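Local coordinates for D-lactate dehydrogenase (Fermentative) (Pseudomonas aeruginosa, PDB 6ABJ), which probably catalyses the NAD-dependent interconversion of pyruvate and D-lactate as a tetrameric, fermentative member of the D-isomer specific 2-hydroxyacid dehydrogenase family, at residues F21-A26 with V68-S73; G84-A89 with A332-G337; T154-H159 with L268-L273; I171-A176 with N194-A199; E277-I282 with T309-F314. All coordinates share one frame; numbering follows the deposited sequence.

Contact 1. Residues F21-A26 with V68-S73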
# COMPACT_ATOMS: atom_id res chain seq x y z
N PHE B 21 -7.93 -17.61 28.84
CA PHE B 21 -8.10 -16.41 28.02
C PHE B 21 -8.59 -16.76 26.61
O PHE B 21 -7.97 -17.59 25.96
CB PHE B 21 -6.75 -15.72 27.85
CG PHE B 21 -6.16 -15.16 29.13
CD1 PHE B 21 -5.59 -16.01 30.10
CD2 PHE B 21 -6.15 -13.80 29.36
CE1 PHE B 21 -5.04 -15.49 31.27
CE2 PHE B 21 -5.58 -13.27 30.50
CZ PHE B 21 -5.04 -14.12 31.47
N PHE B 22 -9.72 -16.18 26.20
CA PHE B 22 -10.23 -16.34 24.87
C PHE B 22 -9.78 -15.08 24.09
O PHE B 22 -9.37 -14.08 24.70
CB PHE B 22 -11.75 -16.44 24.83
CG PHE B 22 -12.28 -17.75 25.27
CD1 PHE B 22 -12.45 -18.79 24.36
CD2 PHE B 22 -12.58 -17.97 26.63
CE1 PHE B 22 -12.93 -20.02 24.78
CE2 PHE B 22 -13.05 -19.21 27.06
CZ PHE B 22 -13.24 -20.24 26.12
N SER B 23 -9.77 -15.21 22.77
CA SER B 23 -9.34 -14.13 21.81
C SER B 23 -7.93 -13.61 22.10
O SER B 23 -7.65 -12.45 22.02
CB SER B 23 -10.38 -13.02 21.78
OG SER B 23 -11.67 -13.50 21.33
N SER B 24 -7.03 -14.52 22.46
CA SER B 24 -5.69 -14.15 22.95
C SER B 24 -4.78 -13.70 21.83
O SER B 24 -4.78 -14.30 20.75
CB SER B 24 -5.05 -15.34 23.64
OG SER B 24 -5.85 -15.80 24.74
N GLN B 25 -4.04 -12.63 22.09
CA GLN B 25 -3.05 -12.10 21.15
C GLN B 25 -1.73 -12.29 21.84
O GLN B 25 -1.67 -12.41 23.07
CB GLN B 25 -3.27 -10.58 20.95
CG GLN B 25 -4.63 -10.24 20.38
CD GLN B 25 -4.74 -10.72 18.97
OE1 GLN B 25 -3.72 -10.95 18.29
NE2 GLN B 25 -5.96 -10.95 18.53
N ALA B 26 -0.66 -12.24 21.08
CA ALA B 26 0.67 -12.31 21.65
C ALA B 26 0.89 -11.22 22.69
O ALA B 26 1.52 -11.45 23.72
CB ALA B 26 1.74 -12.26 20.56
N VAL B 68 -13.54 -7.66 24.44
CA VAL B 68 -14.85 -7.16 23.98
C VAL B 68 -15.48 -7.85 22.74
O VAL B 68 -16.67 -7.68 22.45
CB VAL B 68 -14.81 -5.64 23.69
CG1 VAL B 68 -14.43 -4.87 24.93
CG2 VAL B 68 -13.87 -5.31 22.53
N ASN B 69 -14.71 -8.63 22.05
CA ASN B 69 -15.17 -9.28 20.84
C ASN B 69 -15.60 -10.71 21.15
O ASN B 69 -15.95 -11.51 20.24
CB ASN B 69 -14.07 -9.22 19.77
CG ASN B 69 -12.75 -9.80 20.26
OD1 ASN B 69 -12.46 -9.81 21.45
ND2 ASN B 69 -11.95 -10.29 19.34
N ASP B 70 -15.48 -11.08 22.42
CA ASP B 70 -15.98 -12.37 22.87
C ASP B 70 -17.50 -12.33 23.13
O ASP B 70 -18.08 -11.31 23.54
CB ASP B 70 -15.22 -12.80 24.13
CG ASP B 70 -13.79 -13.23 23.85
OD1 ASP B 70 -13.58 -14.06 22.92
OD2 ASP B 70 -12.86 -12.79 24.57
N ASP B 71 -18.15 -13.44 22.88
CA ASP B 71 -19.61 -13.49 23.00
C ASP B 71 -19.99 -13.94 24.44
O ASP B 71 -19.76 -15.09 24.77
CB ASP B 71 -20.17 -14.46 21.96
CG ASP B 71 -21.68 -14.57 22.01
OD1 ASP B 71 -22.36 -13.84 22.79
OD2 ASP B 71 -22.17 -15.42 21.25
N LEU B 72 -20.51 -13.01 25.23
CA LEU B 72 -20.98 -13.31 26.60
C LEU B 72 -22.49 -13.05 26.74
O LEU B 72 -22.99 -12.41 27.74
CB LEU B 72 -20.18 -12.48 27.61
CG LEU B 72 -18.74 -12.99 27.77
CD1 LEU B 72 -17.85 -11.94 28.44
CD2 LEU B 72 -18.74 -14.28 28.58
N SER B 73 -23.22 -13.52 25.73
CA SER B 73 -24.69 -13.47 25.76
C SER B 73 -25.15 -14.62 26.67
O SER B 73 -24.34 -15.47 27.05
CB SER B 73 -25.27 -13.62 24.31
OG SER B 73 -24.71 -14.79 23.74
O HOH W 1 -8.65 -10.15 20.38

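Contact 2. Residues G84-A89 with A332-G337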
# COMPACT_ATOMS: atom_id res chain seq x y z
N GLY B 84 -18.72 -24.99 35.20
CA GLY B 84 -18.01 -24.72 36.47
C GLY B 84 -17.15 -23.46 36.51
O GLY B 84 -16.29 -23.29 37.40
N THR B 85 -17.37 -22.57 35.54
CA THR B 85 -16.68 -21.29 35.56
C THR B 85 -17.34 -20.42 36.59
O THR B 85 -18.57 -20.38 36.66
CB THR B 85 -16.69 -20.65 34.16
OG1 THR B 85 -15.91 -21.47 33.29
CG2 THR B 85 -16.13 -19.25 34.21
N ARG B 86 -16.55 -19.76 37.43
CA ARG B 86 -17.14 -19.00 38.55
C ARG B 86 -16.92 -17.50 38.47
O ARG B 86 -17.58 -16.75 39.17
CB ARG B 86 -16.64 -19.53 39.92
CG ARG B 86 -17.05 -20.97 40.28
CD ARG B 86 -16.38 -21.41 41.60
NE ARG B 86 -16.69 -20.49 42.73
CZ ARG B 86 -15.83 -20.13 43.70
NH1 ARG B 86 -14.59 -20.61 43.78
NH2 ARG B 86 -16.23 -19.26 44.63
N LEU B 87 -16.05 -17.04 37.56
CA LEU B 87 -15.82 -15.62 37.36
C LEU B 87 -15.48 -15.33 35.87
O LEU B 87 -14.71 -16.06 35.26
CB LEU B 87 -14.69 -15.13 38.26
CG LEU B 87 -14.21 -13.70 38.08
CD1 LEU B 87 -15.16 -12.62 38.58
CD2 LEU B 87 -12.86 -13.56 38.75
N VAL B 88 -16.06 -14.25 35.36
CA VAL B 88 -15.71 -13.72 34.05
C VAL B 88 -14.93 -12.43 34.29
O VAL B 88 -15.47 -11.49 34.84
CB VAL B 88 -17.01 -13.35 33.27
CG1 VAL B 88 -16.68 -12.67 31.93
CG2 VAL B 88 -17.86 -14.60 33.03
N ALA B 89 -13.66 -12.41 33.91
CA ALA B 89 -12.81 -11.23 34.05
C ALA B 89 -12.65 -10.63 32.65
O ALA B 89 -12.10 -11.31 31.75
CB ALA B 89 -11.44 -11.59 34.56
N ALA B 332 -7.76 -11.74 42.12
CA ALA B 332 -7.30 -12.04 43.52
C ALA B 332 -8.33 -11.51 44.51
O ALA B 332 -8.67 -12.15 45.50
CB ALA B 332 -5.92 -11.42 43.76
N ALA B 333 -8.85 -10.33 44.20
CA ALA B 333 -9.87 -9.69 45.02
C ALA B 333 -11.18 -10.48 45.05
O ALA B 333 -11.76 -10.72 46.14
CB ALA B 333 -10.07 -8.25 44.61
N TRP B 334 -11.65 -10.92 43.89
CA TRP B 334 -12.85 -11.73 43.88
C TRP B 334 -12.67 -12.94 44.77
O TRP B 334 -13.56 -13.29 45.58
CB TRP B 334 -13.20 -12.18 42.45
CG TRP B 334 -14.15 -13.36 42.37
CD1 TRP B 334 -15.54 -13.35 42.47
CD2 TRP B 334 -13.80 -14.79 42.18
NE1 TRP B 334 -16.05 -14.62 42.35
CE2 TRP B 334 -15.07 -15.52 42.18
CE3 TRP B 334 -12.61 -15.49 42.02
CZ2 TRP B 334 -15.12 -16.90 42.03
CZ3 TRP B 334 -12.68 -16.88 41.86
CH2 TRP B 334 -13.91 -17.56 41.87
N GLN B 335 -11.53 -13.60 44.61
CA GLN B 335 -11.10 -14.77 45.39
C GLN B 335 -11.24 -14.56 46.89
O GLN B 335 -11.67 -15.46 47.61
CB GLN B 335 -9.64 -15.05 45.05
CG GLN B 335 -9.13 -16.44 45.31
CD GLN B 335 -7.59 -16.49 45.19
OE1 GLN B 335 -6.98 -16.15 44.14
NE2 GLN B 335 -6.96 -16.90 46.27
N ASP B 336 -10.84 -13.38 47.35
CA ASP B 336 -10.90 -13.01 48.75
C ASP B 336 -12.21 -12.44 49.17
O ASP B 336 -12.34 -12.04 50.31
CB ASP B 336 -9.85 -11.96 49.03
CG ASP B 336 -8.44 -12.48 48.81
OD1 ASP B 336 -8.22 -13.72 48.95
OD2 ASP B 336 -7.56 -11.65 48.48
N GLY B 337 -13.19 -12.36 48.29
CA GLY B 337 -14.44 -11.66 48.60
C GLY B 337 -14.42 -10.15 48.69
O GLY B 337 -15.23 -9.55 49.36

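Contact 3. Residues T154-H159 with L268-L273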
# COMPACT_ATOMS: atom_id res chain seq x y z
N THR B 154 1.21 19.24 2.19
CA THR B 154 1.34 20.40 3.01
C THR B 154 0.41 20.37 4.20
O THR B 154 -0.83 20.26 4.01
CB THR B 154 1.09 21.69 2.20
OG1 THR B 154 1.94 21.68 1.08
CG2 THR B 154 1.42 22.93 3.03
N GLY B 155 0.95 20.59 5.39
CA GLY B 155 0.16 20.66 6.62
C GLY B 155 0.02 22.06 7.18
O GLY B 155 0.01 23.05 6.41
N PHE B 156 -0.15 22.13 8.47
CA PHE B 156 -0.27 23.37 9.19
C PHE B 156 0.47 23.29 10.52
O PHE B 156 0.57 22.22 11.15
CB PHE B 156 -1.77 23.71 9.37
CG PHE B 156 -2.55 22.70 10.19
CD1 PHE B 156 -3.18 21.64 9.58
CD2 PHE B 156 -2.68 22.83 11.54
CE1 PHE B 156 -3.96 20.76 10.31
CE2 PHE B 156 -3.47 21.93 12.29
CZ PHE B 156 -4.15 20.92 11.65
N ASP B 157 1.02 24.42 10.95
CA ASP B 157 1.66 24.46 12.24
C ASP B 157 0.59 24.25 13.31
O ASP B 157 -0.48 24.85 13.26
CB ASP B 157 2.25 25.84 12.51
CG ASP B 157 3.41 26.17 11.62
OD1 ASP B 157 3.82 25.30 10.82
OD2 ASP B 157 3.92 27.30 11.73
N LEU B 158 0.88 23.41 14.30
CA LEU B 158 0.05 23.32 15.44
C LEU B 158 0.16 24.56 16.37
O LEU B 158 -0.85 25.03 16.97
CB LEU B 158 0.39 22.08 16.26
CG LEU B 158 0.05 20.72 15.61
CD1 LEU B 158 0.52 19.56 16.43
CD2 LEU B 158 -1.46 20.58 15.31
N HIS B 159 1.38 25.06 16.49
CA HIS B 159 1.60 26.30 17.24
C HIS B 159 0.59 27.37 16.89
O HIS B 159 0.43 27.70 15.74
CB HIS B 159 3.04 26.79 17.00
CG HIS B 159 3.39 27.98 17.82
ND1 HIS B 159 3.50 29.25 17.28
CD2 HIS B 159 3.64 28.11 19.14
CE1 HIS B 159 3.78 30.11 18.24
NE2 HIS B 159 3.87 29.44 19.37
N LEU B 268 -15.71 19.13 6.91
CA LEU B 268 -14.75 18.50 7.81
C LEU B 268 -13.48 18.24 7.01
O LEU B 268 -13.50 17.49 6.03
CB LEU B 268 -15.34 17.20 8.40
CG LEU B 268 -14.50 16.53 9.47
CD1 LEU B 268 -14.36 17.39 10.73
CD2 LEU B 268 -15.13 15.24 9.91
N GLY B 269 -12.37 18.81 7.49
CA GLY B 269 -11.09 18.70 6.81
C GLY B 269 -10.37 17.41 7.07
O GLY B 269 -9.61 16.96 6.22
N TYR B 270 -10.49 16.89 8.28
CA TYR B 270 -9.74 15.72 8.66
C TYR B 270 -10.51 14.95 9.70
O TYR B 270 -11.25 15.52 10.51
CB TYR B 270 -8.41 16.10 9.33
CG TYR B 270 -7.50 17.10 8.64
CD1 TYR B 270 -7.73 18.46 8.70
CD2 TYR B 270 -6.34 16.66 7.99
CE1 TYR B 270 -6.88 19.37 8.10
CE2 TYR B 270 -5.48 17.56 7.39
CZ TYR B 270 -5.75 18.91 7.44
OH TYR B 270 -4.90 19.80 6.84
N LEU B 271 -10.31 13.64 9.70
CA LEU B 271 -10.86 12.78 10.74
C LEU B 271 -9.91 11.68 11.19
O LEU B 271 -9.38 10.92 10.39
CB LEU B 271 -12.17 12.17 10.25
CG LEU B 271 -12.91 11.20 11.20
CD1 LEU B 271 -13.59 11.95 12.31
CD2 LEU B 271 -13.88 10.33 10.43
N GLY B 272 -9.74 11.59 12.53
CA GLY B 272 -8.96 10.55 13.15
C GLY B 272 -9.87 9.79 14.11
O GLY B 272 -10.38 10.39 15.03
N LEU B 273 -10.05 8.50 13.86
CA LEU B 273 -10.87 7.68 14.75
C LEU B 273 -10.03 6.56 15.31
O LEU B 273 -9.32 5.90 14.59
CB LEU B 273 -12.03 7.05 13.98
CG LEU B 273 -13.06 7.94 13.32
CD1 LEU B 273 -14.09 7.00 12.65
CD2 LEU B 273 -13.72 8.94 14.22

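Contact 4. Residues I171-A176 with N194-A199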
# COMPACT_ATOMS: atom_id res chain seq x y z
N ILE B 171 -8.18 11.77 30.80
CA ILE B 171 -7.56 11.64 29.47
C ILE B 171 -7.59 13.01 28.79
O ILE B 171 -6.57 13.48 28.26
CB ILE B 171 -8.24 10.55 28.63
CG1 ILE B 171 -8.13 9.18 29.30
CG2 ILE B 171 -7.52 10.47 27.27
CD1 ILE B 171 -8.94 8.07 28.65
N GLY B 172 -8.73 13.69 28.85
CA GLY B 172 -8.87 15.01 28.23
C GLY B 172 -7.86 15.99 28.79
O GLY B 172 -7.27 16.80 28.05
N GLU B 173 -7.66 15.94 30.10
CA GLU B 173 -6.68 16.82 30.74
C GLU B 173 -5.27 16.50 30.28
O GLU B 173 -4.44 17.40 30.04
CB GLU B 173 -6.79 16.71 32.29
CG GLU B 173 -5.73 17.55 32.98
CD GLU B 173 -5.63 17.31 34.54
OE1 GLU B 173 -6.64 16.90 35.14
OE2 GLU B 173 -4.54 17.56 35.07
N THR B 174 -4.95 15.23 30.22
CA THR B 174 -3.64 14.79 29.78
C THR B 174 -3.38 15.25 28.35
O THR B 174 -2.31 15.76 28.01
CB THR B 174 -3.53 13.26 29.88
OG1 THR B 174 -3.91 12.82 31.20
CG2 THR B 174 -2.11 12.77 29.56
N PHE B 175 -4.39 15.02 27.50
CA PHE B 175 -4.35 15.52 26.10
C PHE B 175 -4.15 17.04 26.08
O PHE B 175 -3.32 17.61 25.31
CB PHE B 175 -5.65 15.11 25.43
CG PHE B 175 -5.82 15.68 24.04
CD1 PHE B 175 -5.13 15.12 22.99
CD2 PHE B 175 -6.58 16.83 23.81
CE1 PHE B 175 -5.26 15.64 21.68
CE2 PHE B 175 -6.69 17.38 22.51
CZ PHE B 175 -6.05 16.75 21.45
N ALA B 176 -4.92 17.74 26.89
CA ALA B 176 -4.81 19.20 26.90
C ALA B 176 -3.39 19.66 27.25
O ALA B 176 -2.86 20.60 26.61
CB ALA B 176 -5.84 19.82 27.84
N ASN B 194 -12.63 22.10 35.60
CA ASN B 194 -11.66 22.04 36.67
C ASN B 194 -10.53 23.06 36.51
O ASN B 194 -10.26 23.56 35.39
CB ASN B 194 -11.12 20.65 36.81
CG ASN B 194 -10.19 20.26 35.67
OD1 ASN B 194 -9.05 20.73 35.56
ND2 ASN B 194 -10.69 19.38 34.81
N PRO B 195 -9.84 23.39 37.63
CA PRO B 195 -8.83 24.45 37.61
C PRO B 195 -7.53 24.03 37.01
O PRO B 195 -6.71 24.86 36.66
CB PRO B 195 -8.60 24.78 39.11
CG PRO B 195 -8.98 23.51 39.80
CD PRO B 195 -10.15 22.97 39.01
N ARG B 196 -7.35 22.74 36.84
CA ARG B 196 -6.12 22.30 36.24
C ARG B 196 -6.03 22.71 34.78
O ARG B 196 -4.97 23.14 34.31
CB ARG B 196 -5.97 20.78 36.39
CG ARG B 196 -5.27 20.37 37.68
CD ARG B 196 -5.89 19.11 38.29
NE ARG B 196 -7.34 19.06 38.10
CZ ARG B 196 -8.00 17.96 37.78
NH1 ARG B 196 -7.35 16.81 37.61
NH2 ARG B 196 -9.32 18.00 37.64
N ILE B 197 -7.14 22.58 34.08
CA ILE B 197 -7.26 23.00 32.65
C ILE B 197 -6.95 24.46 32.54
O ILE B 197 -6.14 24.90 31.73
CB ILE B 197 -8.67 22.75 32.14
CG1 ILE B 197 -8.95 21.23 32.05
CG2 ILE B 197 -8.89 23.45 30.81
CD1 ILE B 197 -8.26 20.53 30.89
N GLN B 198 -7.52 25.23 33.49
CA GLN B 198 -7.21 26.65 33.62
C GLN B 198 -5.76 26.96 33.84
O GLN B 198 -5.24 27.85 33.18
CB GLN B 198 -8.08 27.24 34.72
CG GLN B 198 -9.51 27.26 34.24
CD GLN B 198 -10.52 27.65 35.32
OE1 GLN B 198 -10.55 27.07 36.40
NE2 GLN B 198 -11.37 28.60 35.00
N ALA B 199 -5.08 26.23 34.73
CA ALA B 199 -3.64 26.43 34.97
C ALA B 199 -2.79 26.16 33.74
O ALA B 199 -1.73 26.77 33.58
CB ALA B 199 -3.15 25.56 36.11

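Contact 5. Residues E277-I282 with T309-F314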
# COMPACT_ATOMS: atom_id res chain seq x y z
N GLU B 277 -18.72 3.06 16.44
CA GLU B 277 -19.92 2.58 17.13
C GLU B 277 -20.16 1.10 16.85
O GLU B 277 -20.46 0.36 17.78
CB GLU B 277 -21.10 3.44 16.72
CG GLU B 277 -22.41 3.10 17.42
CD GLU B 277 -23.45 4.19 17.26
OE1 GLU B 277 -23.25 5.18 16.55
OE2 GLU B 277 -24.49 4.05 17.87
N GLU B 278 -19.93 0.61 15.66
CA GLU B 278 -20.12 -0.82 15.54
C GLU B 278 -18.88 -1.69 15.96
O GLU B 278 -18.87 -2.89 15.68
CB GLU B 278 -20.60 -1.19 14.14
CG GLU B 278 -21.59 -0.19 13.54
CD GLU B 278 -22.90 -0.13 14.31
OE1 GLU B 278 -23.11 -0.96 15.21
OE2 GLU B 278 -23.72 0.76 13.99
N GLU B 279 -17.85 -1.13 16.65
CA GLU B 279 -16.53 -1.75 16.70
C GLU B 279 -16.36 -3.19 17.26
O GLU B 279 -15.55 -3.96 16.73
CB GLU B 279 -15.54 -0.83 17.38
CG GLU B 279 -15.64 -0.78 18.88
CD GLU B 279 -14.61 0.13 19.47
OE1 GLU B 279 -14.58 1.30 19.07
OE2 GLU B 279 -13.85 -0.30 20.33
N ALA B 280 -17.07 -3.58 18.32
CA ALA B 280 -16.83 -4.92 18.89
C ALA B 280 -17.12 -6.05 17.87
O ALA B 280 -16.46 -7.11 17.91
CB ALA B 280 -17.62 -5.09 20.19
N ASP B 281 -18.01 -5.80 16.92
CA ASP B 281 -18.27 -6.71 15.80
C ASP B 281 -17.27 -6.63 14.62
O ASP B 281 -17.37 -7.43 13.69
CB ASP B 281 -19.63 -6.38 15.18
CG ASP B 281 -20.78 -6.89 16.02
OD1 ASP B 281 -20.74 -8.10 16.34
OD2 ASP B 281 -21.71 -6.09 16.33
N ILE B 282 -16.37 -5.65 14.63
CA ILE B 282 -15.56 -5.31 13.44
C ILE B 282 -14.08 -5.37 13.78
O ILE B 282 -13.32 -6.01 13.10
CB ILE B 282 -15.83 -3.87 12.94
CG1 ILE B 282 -17.33 -3.61 12.69
CG2 ILE B 282 -15.02 -3.58 11.66
CD1 ILE B 282 -17.90 -4.26 11.47
N THR B 309 -7.64 3.80 13.46
CA THR B 309 -6.96 2.77 14.16
C THR B 309 -7.99 1.96 14.96
O THR B 309 -9.01 2.50 15.36
CB THR B 309 -5.80 3.34 15.07
OG1 THR B 309 -6.28 4.36 15.91
CG2 THR B 309 -4.66 3.96 14.17
N ALA B 310 -7.70 0.67 15.14
CA ALA B 310 -8.72 -0.28 15.56
C ALA B 310 -8.73 -0.47 17.08
O ALA B 310 -8.31 -1.51 17.63
CB ALA B 310 -8.60 -1.59 14.78
N HIS B 311 -9.11 0.61 17.74
CA HIS B 311 -9.08 0.76 19.19
C HIS B 311 -7.74 0.38 19.80
O HIS B 311 -7.59 -0.60 20.58
CB HIS B 311 -10.22 0.02 19.86
CG HIS B 311 -10.56 0.58 21.21
ND1 HIS B 311 -11.84 0.60 21.70
CD2 HIS B 311 -9.79 1.25 22.12
CE1 HIS B 311 -11.86 1.26 22.85
NE2 HIS B 311 -10.62 1.65 23.14
N GLN B 312 -6.74 1.11 19.32
CA GLN B 312 -5.33 0.91 19.53
C GLN B 312 -4.75 1.89 20.54
O GLN B 312 -3.58 1.81 20.90
CB GLN B 312 -4.65 1.12 18.13
CG GLN B 312 -3.28 0.61 17.99
CD GLN B 312 -2.59 1.00 16.71
OE1 GLN B 312 -3.16 0.90 15.62
NE2 GLN B 312 -1.35 1.40 16.83
N ALA B 313 -5.54 2.78 21.04
CA ALA B 313 -5.04 3.90 21.85
C ALA B 313 -4.43 3.49 23.18
O ALA B 313 -3.53 4.16 23.64
CB ALA B 313 -6.13 4.94 22.10
N PHE B 314 -4.88 2.36 23.73
CA PHE B 314 -4.21 1.80 24.93
C PHE B 314 -3.16 0.77 24.65
O PHE B 314 -2.61 0.17 25.59
CB PHE B 314 -5.26 1.27 25.93
CG PHE B 314 -6.08 0.11 25.43
CD1 PHE B 314 -5.56 -1.17 25.45
CD2 PHE B 314 -7.37 0.30 25.00
CE1 PHE B 314 -6.28 -2.23 25.00
CE2 PHE B 314 -8.14 -0.77 24.60
CZ PHE B 314 -7.59 -2.03 24.61

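Contact 1. Residues F21-A26 with V68-S73
S23 and D70 carry this contact: the serine hydroxyl donates a short hydrogen bond, OG to D70 OD1 at 2.5 Å. It comes in from above the carboxylate, about 42° out of its plane. S23 holds OG anti to its own carbonyl carbon (chi1 -62°), which turns the hydroxyl to D70. The same carboxylate oxygen also touches the root of the F22 side chain, CB 3.6 Å from D70 OD1, while the F22 ring leads away from this loop. N69 flanks the hydroxyl loosely, its amide turned to S23 OG at 3.8 Å from OD1. That oxygen is buried here and has no polar partner in the model. A water bridges the loops loosely: it donates to S23 O at 3.0 Å and accepts only weakly from Q25 NE2 and N69 ND2.

One shell out, both polar ends are gripped again. H49 ND1 bonds to S23 OG, L50 N donates to D70 OD1 and F67 N to D70 OD2, so several bonds fix the rotation of the carboxylate. S23 itself sits at a positive phi of 56°, which bends the chain sharply just past strand 18-21. Further along the second loop, D71 OD1 takes S73 N in an Asx turn ahead of helix 74-82. Both loops leave the C-terminal ends of adjacent parallel strands, 18-21 and 63-66, each running on into a helix, as in an open alpha/beta sheet.

Contact 2. Residues G84-A89 with A332-G337
R86 lies across W334 with its guanidinium: W334 CH2 stands 3.6 Å above the guanidinium plane, over its centre, and the two planes are 51° apart. The side chain bends at chi3, and this turn brings CZ and both terminal nitrogens up to the benzo end of the indole. R86 CB rests there too, 3.7 Å from W334 CZ2. The charge itself is answered elsewhere, since NH1 forms a salt bridge to E62. From the indole side the approach is oblique.

L87 comes next, and it meets the indole face. Its CB sits 4.0 Å from the centroid of the W334 six-membered ring and only 12° off the ring normal, a CH-pi contact. With CG anti to the backbone N (chi1 173°), the methyls reach back over the indole toward the helix: CD2 packs on W334 CD2 at 3.8 Å and CD1 lies by the pyrrole side.

L87 also touches I331, one turn earlier on the helix, and A89 continues along it to T327 and I331. The C-terminal end of helix 317-335 is thus laid against strand 87-90 of the five-stranded parallel sheet; L87 also touches V63 of the adjacent strand 63-66, and W334 touches P109.

Contact 3. Residues T154-H159 with L268-L273
F156 pushes the CD1–CE1 side of its ring against the phenol end of Y270. The hydroxyl lies in the plane of the phenylalanine ring, at its edge, with Y270 OH 3.7 Å from F156 CD1. Farther in, F156 CE1 rests 3.9 Å from Y270 CZ. The rings make an offset edge-to-face pair, the edge of F156 turned to the face of Y270, with centroids 5.8 Å apart and planes at 60°. Seen as whole side chains, they run past each other in opposite directions. F156 gets its ring there with CG between the backbone N and the carbonyl carbon (chi1 62°), pointing it in from the loop toward the strand.

The tyrosine hydroxyl is not left to the aromatic edge: it is hydrogen-bonded to R135 NH1, and L132 of helix 118-134 also touches the Y270 side chain. The loop around F156 also faces the second subunit, where E318 of that subunit bonds D157 N and E123 of that subunit bonds L158 N.

Within the Rossmann-type NAD-binding domain, the pair joins the loop before strand 162-166 to strand 268-273 of its seven-stranded parallel sheet, right beside the subunit interface.

Contact 4. Residues I171-A176 with N194-A199
E173 and R196 join two nearly parallel helices at the start of a Rossmann fold, where helix 170-181 follows the glycine-rich turn and helix 195-199 comes after strand 185-189. The short helical segments run 10.2 Å apart at an angle of 6°. E173 reaches across fully stretched: CG is anti to the backbone N (chi1 177°) and the chain stays extended beyond it. R196 does the opposite, bending at chi2 and chi3 so that one face of its guanidinium is turned to E173 OE1. The two groups form a salt bridge, E173 OE1 to R196 NH1 at 2.6 Å. Their planes stand almost perpendicular, 89° apart, and OE1 comes over the guanidinium face instead of lining up along its edge. E173 OE2 turns to R177 on its own helix, which would be expected to share the carboxylate's charge between two arginines.

Alongside the bridge, I197 packs its CD1 against helix 170-181. This methyl lies 4.0 Å from A176 CB and equally close to E173 CA. I171, in the first turn of the same helix, contributes to the NADH site seen in this protein, as do nearby Q170 and D190. The second helix begins at N194, the N-cap, whose OD1 accepts from I197 N at 3.0 Å.

Contact 5. Residues E277-I282 with T309-F314
H311 and E279 make a histidine–carboxylate hydrogen bond, the pairing found in active sites of the D-2-hydroxyacid dehydrogenases, in the loops that follow the last two strands of the Rossmann-type domain. E279 comes from a 3-10 turn beyond strand 268-273 and H311 from the loop between strand 306-308 and helix 317-335. They are the residues that meet across the gap, and the contact is therefore small but sharply directed. H311 ND1 donates to E279 OE2, and the N-H...O angle of 169° makes the bond nearly straight. The oxygen sits in the plane of the imidazole, at its edge, and uses its syn lone pair, while the carboxylate plane stands at 90° to the ring.

A torsion sets the course of the glutamate. E279 holds CG between its backbone N and carbonyl carbon (chi1 77°), then runs out extended toward the histidine. Its other oxygen, OE1, accepts from Y276 N, so both carboxylate oxygens are held and the group's rotation is set. H311, with positive phi, directly follows A310, the centre of an inverse gamma turn. It packs beside D274, an NADH-binding residue that braces this loop by bonding T309 OG1 and the backbone N of Q312 and A313. A bound acetate ion lies close to H311, and R134 of the second subunit bonds the carbonyls of Q312 and A313. The central bond is short, H311 ND1 to E279 OE2 measuring 2.6 Å.

Overall arrangement
From the N terminus, contact 1 closes first, joining two loops of the five-stranded sheet before the others open. Contact 2 then spans nearly all the rest, bringing the C-terminal helix back to strand 87-90, and contacts 3, 4 and 5 all nest within its loop. Contact 3 joins the loop before strand 162-166 to strand 268-273. Contact 4 lies inside it, between helix 170-181 and the helix after strand 185-189; contact 5 follows contact 3 in series. None of them cross. Contacts 1 and 2 meet through L72 and V88. Contact 5 lies nearest the chain's centre, touching contact 1 through A280 and contact 3 through a probable bond from T309 N to L273 O, thereby linking the two domains.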